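Local coordinates for diacylglycerol kinase (PDB 3S40), which probably phosphorylates diacylglycerol to phosphatidic acid at the expense of ATP, at residues 139-144 / 205-210; 195-200 / 232-237; 213-218 / 225-230. One frame throughout, in Å; residues are numbered along the deposited sequence.

Interaction 1 (139-144 / 205-210); sequences LNFWGI and EYLGGI
Asn-140 and Phe-141, where strand 141-144 begins, meet Tyr-206 and Leu-207 on a short, weakly bonded strand whose backbone stays well off: the nearest CA atoms, of Asn-140 and Glu-205, are 7.7 Å apart. From Leu-207 to Ile-210 the chain makes a type I' turn, with Gly-208 and Gly-209 at its corner. Asn-140 ND2 donates to Tyr-206 O over 2.9 Å, meeting the carbonyl almost head-on (C=O...N 172°), yet the acceptor lies somewhat out of the amide plane and the N-H...O angle is a bent 132°. The same ND2 also donates to a water at 2.7 Å, which in turn takes a weak bond from Tyr-206 N. Next to this polar bridge, Leu-207 CD2 sits over one face of the Phe-141 ring, 4.1 Å from its centroid, a CH-pi contact offset toward the rim; a chi1 of 82° sets the ring between its own backbone N and carbonyl carbon. Asp-102 of helix 102-106 accepts from the N-H groups of Gly-208 and Gly-209, tying the turn to the diacylglycerol kinase catalytic domain. One buried carboxamide thus links the residue just ahead of strand 141-144 to the hairpin directly, and more weakly through a water; ND2's two donor bonds help fix its orientation, as the methyl does the ring's.

Interaction 2 (195-200 / 232-237); sequences EAVLVM and TGIQAF
Segment 195-200 runs past the first turn of helix 234-240 with the backbones well separated, Val-197 CA and Ile-234 CA being 8.0 Å apart. The motif on the strand side is a classic beta bulge: Val-197 and Leu-198 both face Val-229 of the neighbouring strand 224-230, and the chain turns a corner at Val-197, passing from one antiparallel sheet of the YegS C-terminal, NAD kinase-like beta-sandwich domain to the other. The bulge sends two consecutive side chains toward the helix, and the contact is wholly apolar. Val-197 CG1, held between its backbone N and carbonyl carbon (chi1 37°), reaches Ile-234 CG1 at 4.1 Å, the two side chains crossing at about a right angle. One residue on, Leu-198 extends deeper toward Phe-237, again crossing at about a right angle. Gly-233 is the N-cap residue, and its O accepts from Phe-237 N over 2.9 Å. Ile-234 and Phe-237, three residues apart on the helix, both reach the bulge. Phe-237 is further enclosed by Val-229 and Phe-227 of strand 224-230 and by an edge-to-face pairing with Phe-213. At the inner end of the contact, Leu-198 CD2 approaches the ring obliquely and comes to 3.9 Å from Phe-237 CZ.

Interaction 3 (213-218 / 225-230); sequences FIPNVK and DIFVVK
A type II beta turn, Ile-214 to Val-217, in the loop that leads to strand 224-230 folds back over the start of that strand and lies against Asp-225 and Phe-227. The backbones come closest where Val-217 CA and Asp-225 CA are 6.1 Å apart, and side chains fill the interface. Phe-227 is the apolar centre. With CG anti to the backbone N (chi1 -172°), its ring points into the loop and is met by three residues in succession. Ile-214 runs antiparallel alongside it, CD1 lying 3.9 Å from Phe-227 CB while CG1 reaches the base of the ring. Pro-215 crosses at about a right angle, its CD 4.0 Å from Phe-227 CE1. Phe-213 completes the set with CE1 at 3.9 Å from Phe-227 CE2; this aromatic pair is oblique, the planes inclined at 52° and the centroids 5.6 Å apart. In the NAD kinase-like beta sandwich of this protein, strand 224-230 runs between strands 198-202 and 254-259, and the loop and helix 234-240 pack on the same sheet face: Phe-237 and Tyr-240 of that helix also touch Phe-227. Two residues before Phe-227, the same face carries a charged group. Ile-214 CG2 packs on Asp-225 CB at 3.7 Å, and the Asp-225 carboxylate lies beside the turn, OD2 3.7 Å from Val-217 CA. Its polar partners are on strand 254-259: OD1 hydrogen-bonds His-256 NE2 and OD2 forms a salt bridge with Lys-258 NZ, which would probably stabilise the negative charge of this buried aspartate. Lys-258 NZ also donates to Asn-216 O, so a single ammonium group joins the carboxylate on the strand to the carbonyl at the corner of the turn.

How the interactions relate
All three contacts reach one antiparallel sheet, in which strands 141-144, 198-202 and 224-230 lie side by side. Interactions 1 and 2, with centres about 16 Å apart, are joined there through Ile-144 N and Val-199 O at 3.0 Å, a probable hydrogen bond. Interaction 3, centred about 11 Å from interaction 2, is nested in the chain loop that interaction 2 closes; Met-200 O and Phe-227 N, 2.7 Å apart, probably bond across their strands. Phe-213 of interaction 3 is common to both. Interactions 1 and 3 have centres about 10 Å apart and meet where Glu-205 packs on Lys-218. Interaction 1 borders helix 102-106.

Interaction 1 (139-144 / 205-210)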
ATOM      1  N   LEU A 139      -1.030   1.929  -3.804  1.00 38.16           N
ATOM      2  CA  LEU A 139       0.173   1.847  -2.992  1.00 46.22           C
ATOM      3  C   LEU A 139       0.631   0.400  -2.833  1.00 42.50           C
ATOM      4  O   LEU A 139       1.826   0.118  -2.686  1.00 37.41           O
ATOM      5  CB  LEU A 139      -0.128   2.437  -1.619  1.00 39.50           C
ATOM      6  CG  LEU A 139       0.947   3.282  -0.957  1.00 45.38           C
ATOM      7  CD1 LEU A 139       1.598   4.183  -1.981  1.00 43.85           C
ATOM      8  CD2 LEU A 139       0.329   4.088   0.182  1.00 34.09           C
ATOM      9  N   ASN A 140      -0.328  -0.520  -2.862  1.00 32.02           N
ATOM     10  CA  ASN A 140      -0.043  -1.902  -2.520  1.00 31.24           C
ATOM     11  C   ASN A 140      -0.031  -2.864  -3.690  1.00 34.13           C
ATOM     12  O   ASN A 140       0.992  -3.493  -3.975  1.00 32.24           O
ATOM     13  CB  ASN A 140      -1.012  -2.397  -1.453  1.00 37.14           C
ATOM     14  CG  ASN A 140      -0.305  -2.824  -0.209  1.00 47.88           C
ATOM     15  OD1 ASN A 140      -0.424  -2.189   0.840  1.00 51.01           O
ATOM     16  ND2 ASN A 140       0.465  -3.898  -0.318  1.00 61.35           N
ATOM     17  N   PHE A 141      -1.157  -2.989  -4.377  1.00 29.15           N
ATOM     18  CA  PHE A 141      -1.229  -4.007  -5.399  1.00 30.59           C
ATOM     19  C   PHE A 141      -2.353  -3.775  -6.385  1.00 32.82           C
ATOM     20  O   PHE A 141      -3.320  -3.086  -6.097  1.00 34.46           O
ATOM     21  CB  PHE A 141      -1.373  -5.396  -4.751  1.00 34.34           C
ATOM     22  CG  PHE A 141      -2.785  -5.731  -4.349  1.00 36.29           C
ATOM     23  CD1 PHE A 141      -3.616  -6.431  -5.212  1.00 32.67           C
ATOM     24  CD2 PHE A 141      -3.291  -5.318  -3.126  1.00 43.73           C
ATOM     25  CE1 PHE A 141      -4.917  -6.728  -4.854  1.00 41.13           C
ATOM     26  CE2 PHE A 141      -4.603  -5.606  -2.762  1.00 48.90           C
ATOM     27  CZ  PHE A 141      -5.415  -6.313  -3.628  1.00 45.98           C
ATOM     28  N   TRP A 142      -2.192  -4.377  -7.553  1.00 36.15           N
ATOM     29  CA  TRP A 142      -3.195  -4.426  -8.601  1.00 29.42           C
ATOM     30  C   TRP A 142      -3.314  -5.921  -8.936  1.00 37.46           C
ATOM     31  O   TRP A 142      -2.299  -6.596  -9.126  1.00 39.05           O
ATOM     32  CB  TRP A 142      -2.667  -3.632  -9.794  1.00 30.52           C
ATOM     33  CG  TRP A 142      -3.465  -3.654 -11.078  1.00 39.48           C
ATOM     34  CD1 TRP A 142      -4.181  -2.617 -11.613  1.00 38.47           C
ATOM     35  CD2 TRP A 142      -3.563  -4.736 -12.026  1.00 38.39           C
ATOM     36  NE1 TRP A 142      -4.735  -2.992 -12.820  1.00 38.74           N
ATOM     37  CE2 TRP A 142      -4.373  -4.285 -13.094  1.00 42.44           C
ATOM     38  CE3 TRP A 142      -3.061  -6.038 -12.066  1.00 40.60           C
ATOM     39  CZ2 TRP A 142      -4.698  -5.098 -14.184  1.00 47.63           C
ATOM     40  CZ3 TRP A 142      -3.374  -6.840 -13.152  1.00 44.73           C
ATOM     41  CH2 TRP A 142      -4.188  -6.367 -14.196  1.00 52.11           C
ATOM     42  N   GLY A 143      -4.537  -6.444  -8.974  1.00 35.64           N
ATOM     43  CA  GLY A 143      -4.752  -7.853  -9.258  1.00 45.49           C
ATOM     44  C   GLY A 143      -6.027  -8.186 -10.030  1.00 45.33           C
ATOM     45  O   GLY A 143      -7.083  -7.593  -9.802  1.00 48.66           O
ATOM     46  N   ILE A 144      -5.911  -9.125 -10.968  1.00 37.83           N
ATOM     47  CA  ILE A 144      -7.059  -9.721 -11.648  1.00 44.76           C
ATOM     48  C   ILE A 144      -7.029 -11.234 -11.426  1.00 46.64           C
ATOM     49  O   ILE A 144      -5.954 -11.845 -11.475  1.00 41.77           O
ATOM     50  CB  ILE A 144      -7.026  -9.473 -13.176  1.00 41.83           C
ATOM     51  CG1 ILE A 144      -5.747 -10.051 -13.785  1.00 46.46           C
ATOM     52  CG2 ILE A 144      -7.148  -7.993 -13.504  1.00 39.57           C
ATOM     53  CD1 ILE A 144      -5.648  -9.876 -15.293  1.00 42.75           C
ATOM     54  N   GLU A 205       5.128  -4.441   0.240  1.00 30.90           N
ATOM     55  CA  GLU A 205       5.941  -5.584   0.631  1.00 23.91           C
ATOM     56  C   GLU A 205       5.158  -6.544   1.528  1.00 27.58           C
ATOM     57  O   GLU A 205       5.668  -7.573   1.938  1.00 26.18           O
ATOM     58  CB  GLU A 205       7.256  -5.069   1.253  1.00 18.00           C
ATOM     59  CG  GLU A 205       7.934  -4.036   0.307  1.00 29.51           C
ATOM     60  CD  GLU A 205       9.206  -3.379   0.863  1.00 34.27           C
ATOM     61  OE1 GLU A 205       9.599  -2.293   0.366  1.00 36.07           O
ATOM     62  OE2 GLU A 205       9.816  -3.938   1.792  1.00 35.22           O
ATOM     63  N   TYR A 206       3.893  -6.207   1.790  1.00 18.22           N
ATOM     64  CA  TYR A 206       3.030  -7.032   2.617  1.00 26.31           C
ATOM     65  C   TYR A 206       1.657  -7.123   1.986  1.00 30.37           C
ATOM     66  O   TYR A 206       1.194  -6.177   1.363  1.00 29.91           O
ATOM     67  CB  TYR A 206       2.893  -6.437   4.028  1.00 27.07           C
ATOM     68  CG  TYR A 206       4.072  -6.737   4.898  1.00 31.08           C
ATOM     69  CD1 TYR A 206       4.013  -7.748   5.848  1.00 25.83           C
ATOM     70  CD2 TYR A 206       5.263  -6.040   4.745  1.00 19.82           C
ATOM     71  CE1 TYR A 206       5.098  -8.040   6.642  1.00 30.83           C
ATOM     72  CE2 TYR A 206       6.347  -6.325   5.542  1.00 17.34           C
ATOM     73  CZ  TYR A 206       6.268  -7.328   6.481  1.00 29.81           C
ATOM     74  OH  TYR A 206       7.363  -7.613   7.278  1.00 41.06           O
ATOM     75  N   LEU A 207       0.998  -8.257   2.175  1.00 37.89           N
ATOM     76  CA  LEU A 207      -0.344  -8.460   1.644  1.00 36.62           C
ATOM     77  C   LEU A 207      -1.112  -9.344   2.596  1.00 34.48           C
ATOM     78  O   LEU A 207      -0.686 -10.470   2.872  1.00 36.52           O
ATOM     79  CB  LEU A 207      -0.265  -9.154   0.285  1.00 42.92           C
ATOM     80  CG  LEU A 207      -0.310  -8.278  -0.959  1.00 57.79           C
ATOM     81  CD1 LEU A 207       0.731  -8.726  -1.982  1.00 56.92           C
ATOM     82  CD2 LEU A 207      -1.722  -8.316  -1.538  1.00 65.38           C
ATOM     83  N   GLY A 208      -2.241  -8.845   3.090  1.00 47.67           N
ATOM     84  CA  GLY A 208      -3.072  -9.596   4.015  1.00 45.63           C
ATOM     85  C   GLY A 208      -2.410  -9.790   5.361  1.00 42.42           C
ATOM     86  O   GLY A 208      -2.530 -10.847   5.978  1.00 49.18           O
ATOM     87  N   GLY A 209      -1.695  -8.769   5.817  1.00 33.42           N
ATOM     88  CA  GLY A 209      -1.058  -8.815   7.120  1.00 30.53           C
ATOM     89  C   GLY A 209       0.265  -9.569   7.151  1.00 38.48           C
ATOM     90  O   GLY A 209       0.963  -9.555   8.172  1.00 31.03           O
ATOM     91  N   ILE A 210       0.619 -10.225   6.044  1.00 28.43           N
ATOM     92  CA  ILE A 210       1.868 -10.993   5.985  1.00 30.36           C
ATOM     93  C   ILE A 210       2.746 -10.609   4.799  1.00 34.18           C
ATOM     94  O   ILE A 210       2.287  -9.985   3.842  1.00 33.56           O
ATOM     95  CB  ILE A 210       1.604 -12.515   5.907  1.00 32.84           C
ATOM     96  CG1 ILE A 210       0.925 -12.853   4.575  1.00 38.97           C
ATOM     97  CG2 ILE A 210       0.799 -12.979   7.130  1.00 32.01           C
ATOM     98  CD1 ILE A 210       0.582 -14.316   4.388  1.00 46.37           C
TER
HETATM   99  O   HOH W   1       2.097  -3.250   1.787  1.00 38.37           O

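Interaction 2 (195-200 / 232-237)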
ATOM      1  N   GLU A 195      -1.686 -18.574 -20.453  1.00 55.03           N
ATOM      2  CA  GLU A 195      -2.911 -18.890 -19.744  1.00 58.99           C
ATOM      3  C   GLU A 195      -2.612 -18.770 -18.259  1.00 54.47           C
ATOM      4  O   GLU A 195      -1.781 -19.510 -17.723  1.00 54.75           O
ATOM      5  CB  GLU A 195      -3.342 -20.323 -20.070  1.00 71.15           C
ATOM      6  CG  GLU A 195      -4.786 -20.665 -19.726  1.00 74.70           C
ATOM      7  CD  GLU A 195      -5.774 -20.126 -20.746  1.00 78.18           C
ATOM      8  OE1 GLU A 195      -5.359 -19.329 -21.617  1.00 74.62           O
ATOM      9  OE2 GLU A 195      -6.964 -20.501 -20.678  1.00 82.97           O
ATOM     10  N   ALA A 196      -3.288 -17.835 -17.600  1.00 50.62           N
ATOM     11  CA  ALA A 196      -3.035 -17.548 -16.192  1.00 50.76           C
ATOM     12  C   ALA A 196      -4.280 -17.720 -15.352  1.00 46.66           C
ATOM     13  O   ALA A 196      -5.390 -17.479 -15.815  1.00 50.39           O
ATOM     14  CB  ALA A 196      -2.508 -16.125 -16.027  1.00 45.46           C
ATOM     15  N   VAL A 197      -4.086 -18.122 -14.104  1.00 43.64           N
ATOM     16  CA  VAL A 197      -5.179 -18.147 -13.144  1.00 44.27           C
ATOM     17  C   VAL A 197      -5.193 -16.843 -12.335  1.00 44.71           C
ATOM     18  O   VAL A 197      -6.243 -16.399 -11.864  1.00 38.88           O
ATOM     19  CB  VAL A 197      -5.091 -19.378 -12.209  1.00 48.11           C
ATOM     20  CG1 VAL A 197      -3.643 -19.703 -11.860  1.00 43.11           C
ATOM     21  CG2 VAL A 197      -5.910 -19.149 -10.954  1.00 57.57           C
ATOM     22  N   LEU A 198      -4.021 -16.223 -12.196  1.00 37.20           N
ATOM     23  CA  LEU A 198      -3.884 -15.002 -11.406  1.00 40.23           C
ATOM     24  C   LEU A 198      -2.817 -14.064 -11.978  1.00 34.78           C
ATOM     25  O   LEU A 198      -1.727 -14.496 -12.347  1.00 42.68           O
ATOM     26  CB  LEU A 198      -3.549 -15.355  -9.956  1.00 38.49           C
ATOM     27  CG  LEU A 198      -3.172 -14.197  -9.031  1.00 45.58           C
ATOM     28  CD1 LEU A 198      -4.416 -13.465  -8.541  1.00 45.99           C
ATOM     29  CD2 LEU A 198      -2.362 -14.701  -7.859  1.00 48.08           C
ATOM     30  N   VAL A 199      -3.135 -12.780 -12.061  1.00 36.63           N
ATOM     31  CA  VAL A 199      -2.149 -11.795 -12.486  1.00 32.47           C
ATOM     32  C   VAL A 199      -2.053 -10.673 -11.473  1.00 40.35           C
ATOM     33  O   VAL A 199      -3.060 -10.089 -11.078  1.00 40.54           O
ATOM     34  CB  VAL A 199      -2.490 -11.189 -13.844  1.00 39.43           C
ATOM     35  CG1 VAL A 199      -1.426 -10.178 -14.247  1.00 37.04           C
ATOM     36  CG2 VAL A 199      -2.623 -12.297 -14.898  1.00 44.52           C
HETATM   37  N   MSE A 200      -0.837 -10.366 -11.053  1.00 42.57           N
HETATM   38  CA  MSE A 200      -0.662  -9.275 -10.120  1.00 35.51           C
HETATM   39  C   MSE A 200       0.535  -8.385 -10.341  1.00 35.83           C
HETATM   40  O   MSE A 200       1.582  -8.815 -10.836  1.00 36.33           O
HETATM   41  CB  MSE A 200      -0.682  -9.785  -8.708  1.00 40.99           C
HETATM   42  CG  MSE A 200      -2.087  -9.862  -8.237  1.00 54.88           C
HETATM   43 SE   MSE A 200      -2.085 -10.485  -6.484  0.59 62.60          SE
HETATM   44  CE  MSE A 200      -0.754  -9.221  -5.722  1.00 24.07           C
ATOM     45  N   THR A 232      -1.020 -23.958 -14.438  1.00 69.01           N
ATOM     46  CA  THR A 232      -0.369 -25.166 -13.943  1.00 70.05           C
ATOM     47  C   THR A 232       0.481 -24.923 -12.698  1.00 68.42           C
ATOM     48  O   THR A 232       1.092 -25.850 -12.163  1.00 63.78           O
ATOM     49  CB  THR A 232       0.578 -25.738 -15.008  1.00 73.07           C
ATOM     50  OG1 THR A 232       1.896 -25.214 -14.800  1.00 68.87           O
ATOM     51  CG2 THR A 232       0.097 -25.367 -16.409  1.00 72.97           C
ATOM     52  N   GLY A 233       0.543 -23.676 -12.248  1.00 62.13           N
ATOM     53  CA  GLY A 233       1.422 -23.331 -11.150  1.00 59.78           C
ATOM     54  C   GLY A 233       0.713 -23.146  -9.823  1.00 59.27           C
ATOM     55  O   GLY A 233       1.290 -22.605  -8.881  1.00 57.96           O
ATOM     56  N   ILE A 234      -0.534 -23.597  -9.745  1.00 58.68           N
ATOM     57  CA  ILE A 234      -1.319 -23.450  -8.520  1.00 61.89           C
ATOM     58  C   ILE A 234      -0.630 -24.055  -7.299  1.00 61.06           C
ATOM     59  O   ILE A 234      -0.526 -23.410  -6.255  1.00 56.25           O
ATOM     60  CB  ILE A 234      -2.730 -24.037  -8.679  1.00 59.78           C
ATOM     61  CG1 ILE A 234      -3.574 -23.111  -9.560  1.00 58.04           C
ATOM     62  CG2 ILE A 234      -3.389 -24.219  -7.316  1.00 56.31           C
ATOM     63  CD1 ILE A 234      -4.855 -23.742 -10.054  1.00 57.26           C
ATOM     64  N   GLN A 235      -0.159 -25.289  -7.438  1.00 73.67           N
ATOM     65  CA  GLN A 235       0.550 -25.970  -6.362  1.00 83.68           C
ATOM     66  C   GLN A 235       1.752 -25.159  -5.877  1.00 75.29           C
ATOM     67  O   GLN A 235       1.862 -24.837  -4.691  1.00 67.92           O
ATOM     68  CB  GLN A 235       1.006 -27.353  -6.832  1.00 92.85           C
ATOM     69  CG  GLN A 235       2.129 -27.953  -6.008  1.00102.28           C
ATOM     70  CD  GLN A 235       3.151 -28.675  -6.866  1.00109.09           C
ATOM     71  OE1 GLN A 235       2.838 -29.156  -7.958  1.00110.00           O
ATOM     72  NE2 GLN A 235       4.386 -28.744  -6.382  1.00110.95           N
ATOM     73  N   ALA A 236       2.646 -24.832  -6.806  1.00 68.52           N
ATOM     74  CA  ALA A 236       3.849 -24.071  -6.496  1.00 66.03           C
ATOM     75  C   ALA A 236       3.494 -22.762  -5.804  1.00 61.85           C
ATOM     76  O   ALA A 236       4.146 -22.345  -4.848  1.00 63.19           O
ATOM     77  CB  ALA A 236       4.636 -23.796  -7.767  1.00 66.22           C
ATOM     78  N   PHE A 237       2.454 -22.113  -6.304  1.00 56.06           N
ATOM     79  CA  PHE A 237       2.035 -20.836  -5.758  1.00 57.37           C
ATOM     80  C   PHE A 237       1.552 -20.971  -4.320  1.00 63.93           C
ATOM     81  O   PHE A 237       1.773 -20.081  -3.493  1.00 59.11           O
ATOM     82  CB  PHE A 237       0.937 -20.239  -6.622  1.00 56.30           C
ATOM     83  CG  PHE A 237       0.272 -19.056  -6.006  1.00 48.95           C
ATOM     84  CD1 PHE A 237       0.994 -17.916  -5.718  1.00 44.29           C
ATOM     85  CD2 PHE A 237      -1.077 -19.082  -5.715  1.00 47.04           C
ATOM     86  CE1 PHE A 237       0.378 -16.821  -5.150  1.00 42.94           C
ATOM     87  CE2 PHE A 237      -1.692 -17.994  -5.154  1.00 55.58           C
ATOM     88  CZ  PHE A 237      -0.963 -16.861  -4.870  1.00 52.58           C
TER

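Interaction 3 (213-218 / 225-230)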
ATOM      1  N   PHE A 213       3.707 -12.519  -1.130  1.00 24.20           N
ATOM      2  CA  PHE A 213       4.181 -13.732  -1.792  1.00 33.63           C
ATOM      3  C   PHE A 213       4.983 -13.453  -3.075  1.00 36.36           C
ATOM      4  O   PHE A 213       5.547 -14.372  -3.674  1.00 41.32           O
ATOM      5  CB  PHE A 213       3.003 -14.673  -2.080  1.00 41.96           C
ATOM      6  CG  PHE A 213       1.878 -14.031  -2.859  1.00 34.58           C
ATOM      7  CD1 PHE A 213       2.037 -13.735  -4.208  1.00 34.37           C
ATOM      8  CD2 PHE A 213       0.664 -13.748  -2.247  1.00 35.20           C
ATOM      9  CE1 PHE A 213       1.016 -13.167  -4.939  1.00 25.33           C
ATOM     10  CE2 PHE A 213      -0.378 -13.168  -2.970  1.00 36.76           C
ATOM     11  CZ  PHE A 213      -0.204 -12.879  -4.320  1.00 32.03           C
ATOM     12  N   ILE A 214       5.040 -12.192  -3.501  1.00 34.61           N
ATOM     13  CA  ILE A 214       5.892 -11.803  -4.634  1.00 24.01           C
ATOM     14  C   ILE A 214       7.325 -11.576  -4.150  1.00 30.57           C
ATOM     15  O   ILE A 214       7.576 -10.701  -3.315  1.00 32.22           O
ATOM     16  CB  ILE A 214       5.367 -10.526  -5.330  1.00 28.25           C
ATOM     17  CG1 ILE A 214       3.900 -10.697  -5.732  1.00 29.19           C
ATOM     18  CG2 ILE A 214       6.228 -10.144  -6.564  1.00 27.82           C
ATOM     19  CD1 ILE A 214       3.286  -9.442  -6.387  1.00 24.83           C
ATOM     20  N   PRO A 215       8.279 -12.367  -4.669  1.00 31.41           N
ATOM     21  CA  PRO A 215       9.660 -12.274  -4.180  1.00 36.96           C
ATOM     22  C   PRO A 215      10.317 -10.935  -4.502  1.00 29.06           C
ATOM     23  O   PRO A 215      10.161 -10.390  -5.591  1.00 26.73           O
ATOM     24  CB  PRO A 215      10.381 -13.422  -4.916  1.00 37.50           C
ATOM     25  CG  PRO A 215       9.289 -14.342  -5.349  1.00 33.65           C
ATOM     26  CD  PRO A 215       8.133 -13.429  -5.675  1.00 36.47           C
ATOM     27  N   ASN A 216      11.054 -10.419  -3.528  1.00 28.47           N
ATOM     28  CA  ASN A 216      11.726  -9.131  -3.631  1.00 35.83           C
ATOM     29  C   ASN A 216      10.915  -7.939  -4.150  1.00 29.17           C
ATOM     30  O   ASN A 216      11.481  -7.029  -4.733  1.00 25.36           O
ATOM     31  CB  ASN A 216      13.035  -9.241  -4.428  1.00 47.69           C
ATOM     32  CG  ASN A 216      14.011  -8.107  -4.097  1.00 58.65           C
ATOM     33  OD1 ASN A 216      14.153  -7.722  -2.930  1.00 60.08           O
ATOM     34  ND2 ASN A 216      14.666  -7.554  -5.122  1.00 55.43           N
ATOM     35  N   VAL A 217       9.606  -7.913  -3.946  1.00 24.34           N
ATOM     36  CA  VAL A 217       8.881  -6.683  -4.259  1.00 21.90           C
ATOM     37  C   VAL A 217       9.329  -5.616  -3.238  1.00 25.91           C
ATOM     38  O   VAL A 217       9.563  -5.937  -2.084  1.00 25.87           O
ATOM     39  CB  VAL A 217       7.355  -6.898  -4.216  1.00 32.33           C
ATOM     40  CG1 VAL A 217       6.958  -7.581  -2.910  1.00 27.27           C
ATOM     41  CG2 VAL A 217       6.612  -5.580  -4.415  1.00 29.90           C
ATOM     42  N   LYS A 218       9.496  -4.370  -3.678  1.00 25.89           N
ATOM     43  CA  LYS A 218       9.942  -3.276  -2.811  1.00 25.66           C
ATOM     44  C   LYS A 218       9.128  -2.037  -3.132  1.00 36.19           C
ATOM     45  O   LYS A 218       8.845  -1.780  -4.310  1.00 30.23           O
ATOM     46  CB  LYS A 218      11.407  -2.925  -3.065  1.00 27.74           C
ATOM     47  CG  LYS A 218      12.412  -4.016  -2.766  1.00 36.50           C
ATOM     48  CD  LYS A 218      12.643  -4.172  -1.274  1.00 42.98           C
ATOM     49  CE  LYS A 218      13.707  -5.240  -1.036  1.00 44.01           C
ATOM     50  NZ  LYS A 218      13.937  -5.553   0.407  1.00 43.20           N
ATOM     51  N   ASP A 225       6.418  -5.011  -9.739  1.00 25.93           N
ATOM     52  CA  ASP A 225       6.602  -6.452  -9.889  1.00 32.84           C
ATOM     53  C   ASP A 225       5.381  -7.112 -10.517  1.00 42.32           C
ATOM     54  O   ASP A 225       4.290  -7.131  -9.938  1.00 38.23           O
ATOM     55  CB  ASP A 225       6.914  -7.108  -8.542  1.00 33.07           C
ATOM     56  CG  ASP A 225       8.335  -6.847  -8.092  1.00 42.68           C
ATOM     57  OD1 ASP A 225       9.142  -7.805  -8.031  1.00 42.36           O
ATOM     58  OD2 ASP A 225       8.652  -5.670  -7.824  1.00 45.52           O
ATOM     59  N   ILE A 226       5.577  -7.638 -11.716  1.00 36.74           N
ATOM     60  CA  ILE A 226       4.554  -8.426 -12.375  1.00 38.17           C
ATOM     61  C   ILE A 226       4.684  -9.855 -11.887  1.00 34.41           C
ATOM     62  O   ILE A 226       5.779 -10.417 -11.859  1.00 36.08           O
ATOM     63  CB  ILE A 226       4.740  -8.426 -13.896  1.00 36.06           C
ATOM     64  CG1 ILE A 226       4.713  -6.995 -14.441  1.00 33.67           C
ATOM     65  CG2 ILE A 226       3.689  -9.306 -14.556  1.00 35.33           C
ATOM     66  CD1 ILE A 226       4.953  -6.906 -15.939  1.00 51.93           C
ATOM     67  N   PHE A 227       3.562 -10.445 -11.510  1.00 29.77           N
ATOM     68  CA  PHE A 227       3.567 -11.800 -10.988  1.00 25.12           C
ATOM     69  C   PHE A 227       2.365 -12.538 -11.567  1.00 28.00           C
ATOM     70  O   PHE A 227       1.203 -12.148 -11.360  1.00 25.64           O
ATOM     71  CB  PHE A 227       3.507 -11.767  -9.454  1.00 37.86           C
ATOM     72  CG  PHE A 227       3.692 -13.114  -8.799  1.00 31.13           C
ATOM     73  CD1 PHE A 227       4.957 -13.607  -8.547  1.00 35.55           C
ATOM     74  CD2 PHE A 227       2.594 -13.881  -8.441  1.00 31.46           C
ATOM     75  CE1 PHE A 227       5.132 -14.842  -7.939  1.00 36.47           C
ATOM     76  CE2 PHE A 227       2.758 -15.117  -7.829  1.00 39.50           C
ATOM     77  CZ  PHE A 227       4.027 -15.596  -7.577  1.00 35.97           C
ATOM     78  N   VAL A 228       2.648 -13.598 -12.310  1.00 33.65           N
ATOM     79  CA  VAL A 228       1.602 -14.371 -12.959  1.00 37.01           C
ATOM     80  C   VAL A 228       1.621 -15.818 -12.494  1.00 34.69           C
ATOM     81  O   VAL A 228       2.655 -16.478 -12.543  1.00 34.28           O
ATOM     82  CB  VAL A 228       1.781 -14.356 -14.473  1.00 44.09           C
ATOM     83  CG1 VAL A 228       0.695 -15.194 -15.133  1.00 44.22           C
ATOM     84  CG2 VAL A 228       1.761 -12.925 -14.991  1.00 32.02           C
ATOM     85  N   VAL A 229       0.490 -16.328 -12.029  1.00 37.57           N
ATOM     86  CA  VAL A 229       0.449 -17.754 -11.754  1.00 44.03           C
ATOM     87  C   VAL A 229      -0.248 -18.460 -12.905  1.00 53.00           C
ATOM     88  O   VAL A 229      -1.411 -18.191 -13.196  1.00 54.54           O
ATOM     89  CB  VAL A 229      -0.234 -18.086 -10.444  1.00 40.27           C
ATOM     90  CG1 VAL A 229      -0.121 -19.592 -10.176  1.00 38.71           C
ATOM     91  CG2 VAL A 229       0.396 -17.287  -9.310  1.00 40.71           C
ATOM     92  N   LYS A 230       0.481 -19.349 -13.568  1.00 61.90           N
ATOM     93  CA  LYS A 230      -0.039 -20.032 -14.742  1.00 72.20           C
ATOM     94  C   LYS A 230      -1.062 -21.081 -14.333  1.00 74.11           C
ATOM     95  O   LYS A 230      -1.128 -21.475 -13.168  1.00 70.41           O
ATOM     96  CB  LYS A 230       1.105 -20.667 -15.531  1.00 74.39           C
ATOM     97  CG  LYS A 230       2.248 -19.701 -15.800  1.00 79.31           C
ATOM     98  CD  LYS A 230       3.388 -20.351 -16.569  1.00 87.49           C
ATOM     99  CE  LYS A 230       4.571 -19.393 -16.696  1.00 93.98           C
ATOM    100  NZ  LYS A 230       5.717 -19.969 -17.459  1.00 96.99           N
TER